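Side-chain contacts in CRISPR-associated endoribonuclease Cas6 1 (Methanocaldococcus jannaschii DSM 2661, PDB 5YI6), which probably cleaves CRISPR transcripts as an RNA-binding endoribonuclease, processing them into the small guide RNAs of an antiviral defence system: residues A[21-26]-A[58-63]; A[64-67]-A[72-75]; A[192-197]-A[232-237]. All coordinates share one frame; numbering follows the deposited sequence.

Interaction 1. Residues A[21-26]-A[58-63]. With PO4 (phosphate ion), chain G.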
# COMPACT_ATOMS: atom_id res chain seq x y z
N TYR A 21 -0.75 -16.35 4.33
CA TYR A 21 0.44 -15.57 3.97
C TYR A 21 0.31 -14.97 2.58
O TYR A 21 0.86 -13.89 2.33
CB TYR A 21 1.69 -16.45 4.00
CG TYR A 21 2.06 -16.86 5.40
CD1 TYR A 21 2.31 -15.89 6.37
CD2 TYR A 21 2.16 -18.20 5.75
CE1 TYR A 21 2.63 -16.24 7.67
CE2 TYR A 21 2.49 -18.57 7.05
CZ TYR A 21 2.72 -17.58 8.00
OH TYR A 21 3.05 -17.90 9.31
N ASN A 22 -0.39 -15.64 1.68
CA ASN A 22 -0.48 -15.14 0.31
C ASN A 22 -1.71 -14.27 0.10
O ASN A 22 -2.15 -14.11 -1.04
CB ASN A 22 -0.46 -16.31 -0.68
CG ASN A 22 -1.73 -17.15 -0.65
OD1 ASN A 22 -2.59 -16.98 0.21
ND2 ASN A 22 -1.86 -18.05 -1.61
N HIS A 23 -2.25 -13.66 1.17
CA HIS A 23 -3.51 -12.95 1.00
C HIS A 23 -3.40 -11.68 0.17
O HIS A 23 -4.44 -11.17 -0.25
CB HIS A 23 -4.13 -12.56 2.36
CG HIS A 23 -3.43 -11.43 3.04
ND1 HIS A 23 -2.40 -11.62 3.94
CD2 HIS A 23 -3.64 -10.09 3.00
CE1 HIS A 23 -1.98 -10.45 4.39
NE2 HIS A 23 -2.71 -9.50 3.82
N GLN A 24 -2.21 -11.09 -0.00
CA GLN A 24 -2.17 -9.74 -0.60
C GLN A 24 -2.85 -9.72 -1.97
O GLN A 24 -3.56 -8.78 -2.30
CB GLN A 24 -0.73 -9.24 -0.72
CG GLN A 24 -0.60 -7.69 -0.97
CD GLN A 24 -0.93 -7.26 -2.38
OE1 GLN A 24 -0.73 -8.02 -3.35
NE2 GLN A 24 -1.42 -6.01 -2.51
N TYR A 25 -2.60 -10.75 -2.79
CA TYR A 25 -3.19 -10.79 -4.13
C TYR A 25 -4.72 -10.73 -4.09
O TYR A 25 -5.37 -10.00 -4.88
CB TYR A 25 -2.69 -12.06 -4.81
CG TYR A 25 -3.28 -12.33 -6.17
CD1 TYR A 25 -2.84 -11.63 -7.28
CD2 TYR A 25 -4.24 -13.32 -6.35
CE1 TYR A 25 -3.36 -11.89 -8.53
CE2 TYR A 25 -4.76 -13.60 -7.60
CZ TYR A 25 -4.31 -12.87 -8.69
OH TYR A 25 -4.80 -13.12 -9.96
N TYR A 26 -5.32 -11.48 -3.15
CA TYR A 26 -6.78 -11.49 -3.00
C TYR A 26 -7.30 -10.21 -2.38
O TYR A 26 -8.41 -9.75 -2.72
CB TYR A 26 -7.20 -12.70 -2.15
CG TYR A 26 -6.66 -13.94 -2.80
CD1 TYR A 26 -7.32 -14.50 -3.88
CD2 TYR A 26 -5.48 -14.53 -2.36
CE1 TYR A 26 -6.82 -15.63 -4.51
CE2 TYR A 26 -4.97 -15.67 -2.98
CZ TYR A 26 -5.65 -16.21 -4.06
OH TYR A 26 -5.17 -17.32 -4.69
N SER A 58 -2.10 -1.22 2.83
CA SER A 58 -1.17 -2.14 3.50
C SER A 58 -1.62 -3.59 3.28
O SER A 58 -2.67 -3.87 2.71
CB SER A 58 -1.14 -1.82 5.01
OG SER A 58 -2.37 -2.23 5.61
N LEU A 59 -0.78 -4.53 3.75
CA LEU A 59 -1.26 -5.87 4.02
C LEU A 59 -2.25 -5.81 5.19
O LEU A 59 -2.24 -4.86 5.98
CB LEU A 59 -0.11 -6.79 4.40
CG LEU A 59 1.12 -6.79 3.48
CD1 LEU A 59 2.22 -7.69 4.08
CD2 LEU A 59 0.68 -7.28 2.18
N LEU A 60 -3.02 -6.89 5.36
CA LEU A 60 -3.86 -7.01 6.56
C LEU A 60 -2.96 -7.18 7.77
O LEU A 60 -2.05 -8.01 7.77
CB LEU A 60 -4.82 -8.20 6.43
CG LEU A 60 -5.92 -8.03 5.37
CD1 LEU A 60 -6.68 -9.35 5.07
CD2 LEU A 60 -6.95 -6.91 5.76
N GLN A 61 -3.17 -6.36 8.79
CA GLN A 61 -2.35 -6.40 9.99
C GLN A 61 -3.13 -7.07 11.11
O GLN A 61 -4.29 -6.74 11.34
CB GLN A 61 -1.95 -4.99 10.44
CG GLN A 61 -1.28 -4.14 9.31
CD GLN A 61 0.13 -4.59 8.96
OE1 GLN A 61 0.97 -4.75 9.86
NE2 GLN A 61 0.43 -4.78 7.65
N ILE A 62 -2.47 -7.96 11.85
CA ILE A 62 -3.11 -8.67 12.96
C ILE A 62 -2.32 -8.37 14.22
O ILE A 62 -1.09 -8.51 14.23
CB ILE A 62 -3.17 -10.18 12.72
CG1 ILE A 62 -3.97 -10.48 11.45
CG2 ILE A 62 -3.72 -10.93 14.01
CD1 ILE A 62 -3.99 -11.94 11.10
N ARG A 63 -3.02 -7.95 15.28
CA ARG A 63 -2.33 -7.58 16.52
C ARG A 63 -2.28 -8.74 17.50
O ARG A 63 -1.23 -8.99 18.09
CB ARG A 63 -3.02 -6.40 17.17
CG ARG A 63 -2.91 -5.14 16.32
CD ARG A 63 -3.69 -4.05 17.02
NE ARG A 63 -3.77 -2.89 16.14
CZ ARG A 63 -4.45 -1.78 16.42
NH1 ARG A 63 -5.09 -1.68 17.58
NH2 ARG A 63 -4.44 -0.78 15.54
P PO4 G . -7.29 1.33 17.51
O1 PO4 G . -6.39 1.30 16.30
O2 PO4 G . -8.64 0.75 17.26
O3 PO4 G . -7.41 2.74 18.00
O4 PO4 G . -6.65 0.44 18.56

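Interaction 2. Residues A[64-67]-A[72-75]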
# COMPACT_ATOMS: atom_id res chain seq x y z
N LYS A 64 -3.38 -9.45 17.69
CA LYS A 64 -3.43 -10.61 18.59
C LYS A 64 -3.25 -11.87 17.75
O LYS A 64 -4.21 -12.46 17.27
CB LYS A 64 -4.72 -10.59 19.38
CG LYS A 64 -4.72 -9.47 20.40
CD LYS A 64 -5.99 -9.47 21.21
CE LYS A 64 -6.28 -10.83 21.78
NZ LYS A 64 -7.44 -10.78 22.71
N ARG A 65 -2.01 -12.27 17.57
CA ARG A 65 -1.67 -13.15 16.46
C ARG A 65 -1.06 -14.46 16.93
O ARG A 65 -0.45 -14.53 18.00
CB ARG A 65 -0.72 -12.44 15.50
CG ARG A 65 0.57 -12.08 16.14
CD ARG A 65 1.08 -10.74 15.64
NE ARG A 65 1.08 -10.67 14.19
CZ ARG A 65 2.00 -11.23 13.42
NH1 ARG A 65 2.98 -11.93 13.97
NH2 ARG A 65 1.92 -11.11 12.09
N VAL A 66 -1.27 -15.50 16.13
CA VAL A 66 -0.56 -16.77 16.28
C VAL A 66 -0.01 -17.17 14.92
O VAL A 66 -0.75 -17.22 13.94
CB VAL A 66 -1.47 -17.89 16.83
CG1 VAL A 66 -0.67 -19.21 16.88
CG2 VAL A 66 -1.96 -17.54 18.19
N ILE A 67 1.29 -17.45 14.87
CA ILE A 67 1.92 -17.87 13.62
C ILE A 67 1.50 -19.30 13.31
O ILE A 67 1.64 -20.19 14.15
CB ILE A 67 3.45 -17.75 13.72
CG1 ILE A 67 3.83 -16.28 13.90
CG2 ILE A 67 4.09 -18.38 12.51
CD1 ILE A 67 5.29 -16.07 14.23
N ILE A 72 -1.29 -16.17 9.37
CA ILE A 72 -1.31 -15.56 10.69
C ILE A 72 -2.74 -15.66 11.21
O ILE A 72 -3.68 -15.15 10.59
CB ILE A 72 -0.84 -14.10 10.67
CG1 ILE A 72 0.56 -14.00 10.06
CG2 ILE A 72 -0.90 -13.50 12.09
CD1 ILE A 72 1.64 -14.77 10.82
N GLU A 73 -2.89 -16.31 12.36
CA GLU A 73 -4.19 -16.43 12.99
C GLU A 73 -4.50 -15.18 13.79
O GLU A 73 -3.64 -14.69 14.53
CB GLU A 73 -4.19 -17.66 13.93
CG GLU A 73 -5.53 -17.74 14.67
CD GLU A 73 -5.54 -18.87 15.69
OE1 GLU A 73 -4.59 -19.65 15.68
OE2 GLU A 73 -6.48 -18.94 16.48
N THR A 74 -5.73 -14.66 13.66
CA THR A 74 -6.21 -13.60 14.52
C THR A 74 -7.10 -14.23 15.59
O THR A 74 -8.13 -14.86 15.28
CB THR A 74 -6.94 -12.48 13.75
OG1 THR A 74 -7.62 -11.66 14.71
CG2 THR A 74 -7.98 -13.03 12.78
N ILE A 75 -6.64 -14.12 16.83
CA ILE A 75 -7.29 -14.77 17.96
C ILE A 75 -8.65 -14.14 18.21
O ILE A 75 -9.65 -14.84 18.42
CB ILE A 75 -6.36 -14.73 19.19
CG1 ILE A 75 -5.06 -15.49 18.88
CG2 ILE A 75 -7.03 -15.32 20.45
CD1 ILE A 75 -3.95 -15.23 19.90

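Interaction 3. Residues A[192-197]-A[232-237]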
# COMPACT_ATOMS: atom_id res chain seq x y z
N LYS A 192 10.51 -10.35 -0.76
CA LYS A 192 9.24 -11.05 -0.60
C LYS A 192 8.68 -11.38 -1.97
O LYS A 192 8.61 -10.50 -2.84
CB LYS A 192 8.22 -10.20 0.16
CG LYS A 192 8.64 -9.90 1.57
CD LYS A 192 8.55 -11.20 2.38
CE LYS A 192 9.01 -11.01 3.82
NZ LYS A 192 8.75 -12.24 4.61
N ARG A 193 8.24 -12.62 -2.17
CA ARG A 193 7.67 -13.02 -3.45
C ARG A 193 6.17 -12.75 -3.45
O ARG A 193 5.45 -13.20 -2.55
CB ARG A 193 7.97 -14.50 -3.72
CG ARG A 193 7.47 -14.99 -5.07
CD ARG A 193 7.93 -16.43 -5.33
NE ARG A 193 7.33 -17.02 -6.52
CZ ARG A 193 6.23 -17.77 -6.51
NH1 ARG A 193 5.62 -18.02 -5.36
NH2 ARG A 193 5.76 -18.27 -7.65
N MET A 194 5.70 -11.95 -4.42
CA MET A 194 4.33 -11.45 -4.39
C MET A 194 3.70 -11.70 -5.74
O MET A 194 4.28 -11.33 -6.77
CB MET A 194 4.25 -9.93 -4.07
CG MET A 194 5.06 -9.48 -2.84
SD MET A 194 4.23 -9.99 -1.33
CE MET A 194 2.78 -8.93 -1.24
N ARG A 195 2.53 -12.34 -5.74
CA ARG A 195 1.78 -12.52 -6.98
C ARG A 195 1.15 -11.19 -7.41
O ARG A 195 0.54 -10.49 -6.60
CB ARG A 195 0.69 -13.57 -6.77
CG ARG A 195 -0.04 -13.98 -8.01
CD ARG A 195 -1.02 -15.11 -7.68
NE ARG A 195 -1.79 -15.48 -8.86
CZ ARG A 195 -2.79 -16.34 -8.85
NH1 ARG A 195 -3.16 -16.94 -7.72
NH2 ARG A 195 -3.43 -16.62 -9.99
N ILE A 196 1.29 -10.84 -8.69
CA ILE A 196 0.72 -9.59 -9.20
C ILE A 196 -0.23 -9.80 -10.36
O ILE A 196 -0.98 -8.88 -10.70
CB ILE A 196 1.79 -8.56 -9.56
CG1 ILE A 196 2.87 -9.19 -10.44
CG2 ILE A 196 2.38 -7.97 -8.29
CD1 ILE A 196 3.97 -8.20 -10.83
N LYS A 197 -0.24 -10.97 -10.97
CA LYS A 197 -1.12 -11.29 -12.08
C LYS A 197 -1.37 -12.78 -11.99
O LYS A 197 -0.74 -13.47 -11.19
CB LYS A 197 -0.54 -10.89 -13.45
CG LYS A 197 -0.60 -9.39 -13.71
CD LYS A 197 -2.02 -8.85 -13.52
CE LYS A 197 -2.14 -7.37 -13.90
NZ LYS A 197 -3.45 -6.79 -13.48
N MET A 232 -2.40 -1.06 -6.36
CA MET A 232 -2.61 -2.49 -6.15
C MET A 232 -2.14 -2.95 -4.77
O MET A 232 -2.07 -4.17 -4.52
CB MET A 232 -1.90 -3.28 -7.26
CG MET A 232 -2.53 -3.11 -8.62
SD MET A 232 -1.48 -3.86 -9.92
CE MET A 232 -1.22 -5.50 -9.25
N GLY A 233 -1.78 -2.02 -3.89
CA GLY A 233 -1.47 -2.31 -2.49
C GLY A 233 -0.01 -2.47 -2.17
O GLY A 233 0.33 -3.29 -1.29
N PHE A 234 0.87 -1.77 -2.90
CA PHE A 234 2.31 -1.90 -2.71
C PHE A 234 2.92 -0.60 -2.23
O PHE A 234 2.48 0.50 -2.60
CB PHE A 234 3.04 -2.36 -4.03
CG PHE A 234 2.74 -3.79 -4.38
CD1 PHE A 234 3.62 -4.80 -4.02
CD2 PHE A 234 1.55 -4.13 -5.03
CE1 PHE A 234 3.32 -6.17 -4.32
CE2 PHE A 234 1.24 -5.45 -5.31
CZ PHE A 234 2.15 -6.49 -4.96
N GLY A 235 3.94 -0.74 -1.38
CA GLY A 235 4.82 0.39 -1.08
C GLY A 235 4.36 1.29 0.05
O GLY A 235 4.91 2.38 0.21
N MET A 236 3.36 0.86 0.84
CA MET A 236 2.89 1.69 1.96
C MET A 236 3.84 1.56 3.15
O MET A 236 4.29 0.47 3.50
CB MET A 236 1.46 1.26 2.39
CG MET A 236 0.86 2.28 3.36
SD MET A 236 -0.88 1.89 3.64
CE MET A 236 -1.42 3.43 4.40
N VAL A 237 4.17 2.70 3.77
CA VAL A 237 5.09 2.70 4.91
C VAL A 237 4.39 3.31 6.12
O VAL A 237 3.34 3.95 6.02
CB VAL A 237 6.40 3.46 4.62
CG1 VAL A 237 7.15 2.81 3.46
CG2 VAL A 237 6.14 4.98 4.36

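Interaction 1. Residues A[21-26]-A[58-63]
The ring of His23 meets the backbone of Leu60 where the first turn of helix 23-35 backs onto the loop that follows strand 56-57, an edge strand of the five-stranded sheet in the N-terminal RAMP-type domain of this Cas6.

One hydrogen bond crosses the contact. Leu60 N donates to His23 NE2 over 3.0 Å, with an N-H...N angle of 158° and the donor tilted modestly out of the imidazole plane. At the other nitrogen, ND1 bonds Pro20 O just before the helix. The ring is therefore pinned at both nitrogens, consistent with a neutral imidazole carrying its proton on ND1. A chi1 of 74° sets CG between the backbone N and the carbonyl carbon and turns the ring toward the loop.

Van der Waals contacts flank this bond. Leu60 CB lies 3.6 Å from His23 NE2, and Leu60 CD1 reaches CD2 of the same ring. Leu59 CD2 lies 3.4 Å from Gln24 CG, the leucine and glutamine side chains being roughly perpendicular. The amide of Gln24 points elsewhere: NE2 donates to Met232 O of the C-terminal half.

Further polar bonds hold the loop itself. Leu59 O accepts from Ser58 OG at 2.7 Å and from Gln61 NE2 at 3.2 Å, the two donors coming from opposite faces of the carbonyl plane.

At the far end, the extended Arg63 also forms a salt bridge with Glu8 and meets a phosphate probably taken up from the crystallisation liquor. The phosphate lies at the guanidinium edge, where Arg63 NH1 donates to its O4 (2.8 Å) and Arg63 NH2 to its O1 (3.0 Å).

Interaction 2. Residues A[64-67]-A[72-75]
The guanidinium of Arg65 carries Ile72 CG2 over one face, 3.6 Å above the plane and off-centre, in a beta hairpin formed by strands 65-67 and 71-74. The NE of that group donates to Ile62 O. A chi1 of 62° and bends at chi2 and chi3 curl the arginine chain so that the guanidinium settles over Ile72, with NH2 near Ile72 CG1 as well. The other flat group, the carboxylate of Glu73, lies beside Val66, with Glu73 OE1 3.8 Å from Val66 CB.

The strands run antiparallel, their short axes 4.6 Å apart at closest. Val66 and Glu73 form the hydrogen-bonded pair, with Val66 N bonded to Glu73 O and Glu73 N to Val66 O in return, the latter at 2.8 Å. Arg65 with Thr74 and Ile67 with Ile72 are the non-hydrogen-bonded pairs to either side. Beyond the strand end Ile75 N donates to Lys64 O almost linearly, at 178°.

Side chains alternate between the faces. Val66 and Glu73 stand side by side on one; Arg65, Ile67, Ile72 and Thr74 share the other, where Ile67 and Ile72 point the same way. Two polar ends find partners beyond the paired residues: Glu73 OE1 forms a salt bridge with Arg68 in the hairpin turn, and Thr74 turns its hydroxyl to Lys78 O. Strand 65-67 is an edge strand of a three-stranded sheet whose middle strand, 71-74, also pairs with strand 17-20 through Ile72 with Ile19 and Thr74 with Thr17.

Past the paired residues the side chain of Ile75 reaches back diagonally and lies athwart that of Val66, where Val66 CG2 and Ile75 CD1 meet at a tight 3.5 Å.

Interaction 3. Residues A[192-197]-A[232-237]
Phe234 pushes the far end of its ring into the hollow between Met194 and Ile196, two residues on the same flank of segment 192-197. Met194 forms one wall: its CB sits at the ring edge, close to the plane, 3.9 Å from Phe234 CE1. The methionine chain then bends at chi2 and chi3, hooking round so that CG and CE also stay near CE1 while the two side chains lie alongside, heading opposite ways. The other wall is Ile196 CG2, 3.7 Å from Phe234 CZ, with the isoleucine set nearly square to the ring's direction.

Two glycines frame the phenylalanine, Gly233 and Gly235, both at positive phi. This Gly-Phe-Gly belongs to the glycine-rich loop characteristic of Cas6 and other RAMP proteins, which lies here before strand 237-240. On the facing segment Ile196 and Lys197 form a classic beta bulge. Arg195, directed away from the loop, spans the bulge by donating NE to Lys197 O over 3.3 Å, the acceptor lying near its guanidinium plane.

Met232 is the second bump. A bend at chi3 of 52° turns its methyl CE against Ile196 O, at 3.7 Å, and toward Ile196 CB at 4.3 Å. Its side chain is about 7 Å from the side chains of Tyr32 and Lys53, the proposed proton acceptor and transition-state stabiliser. On the helix 23-35 side the side chain of Gln24 touches both Phe234 and Met194.

The three interactions follow one another along the chain. Interactions 1 and 2 belong to the N-terminal half, with centres about 12 Å apart: the loop 58-63 runs on into the hairpin, Ile62 packs on Ile72 and Thr74, and Tyr21 packs on Ile67 and Ile72. Interaction 3 lies in the C-terminal half, its centre about 10 Å from that of interaction 1, which it touches, and about 21 Å from that of interaction 2, which it does not. Helix 23-35 is shared ground: Gln24, at its start, joins interaction 1 to the glycine-rich loop, while Tyr32, probably catalytic, lies farther along it. Interactions 1 and 3 thus bring the two halves together close to the proposed active site, whereas the hairpin stands away from it.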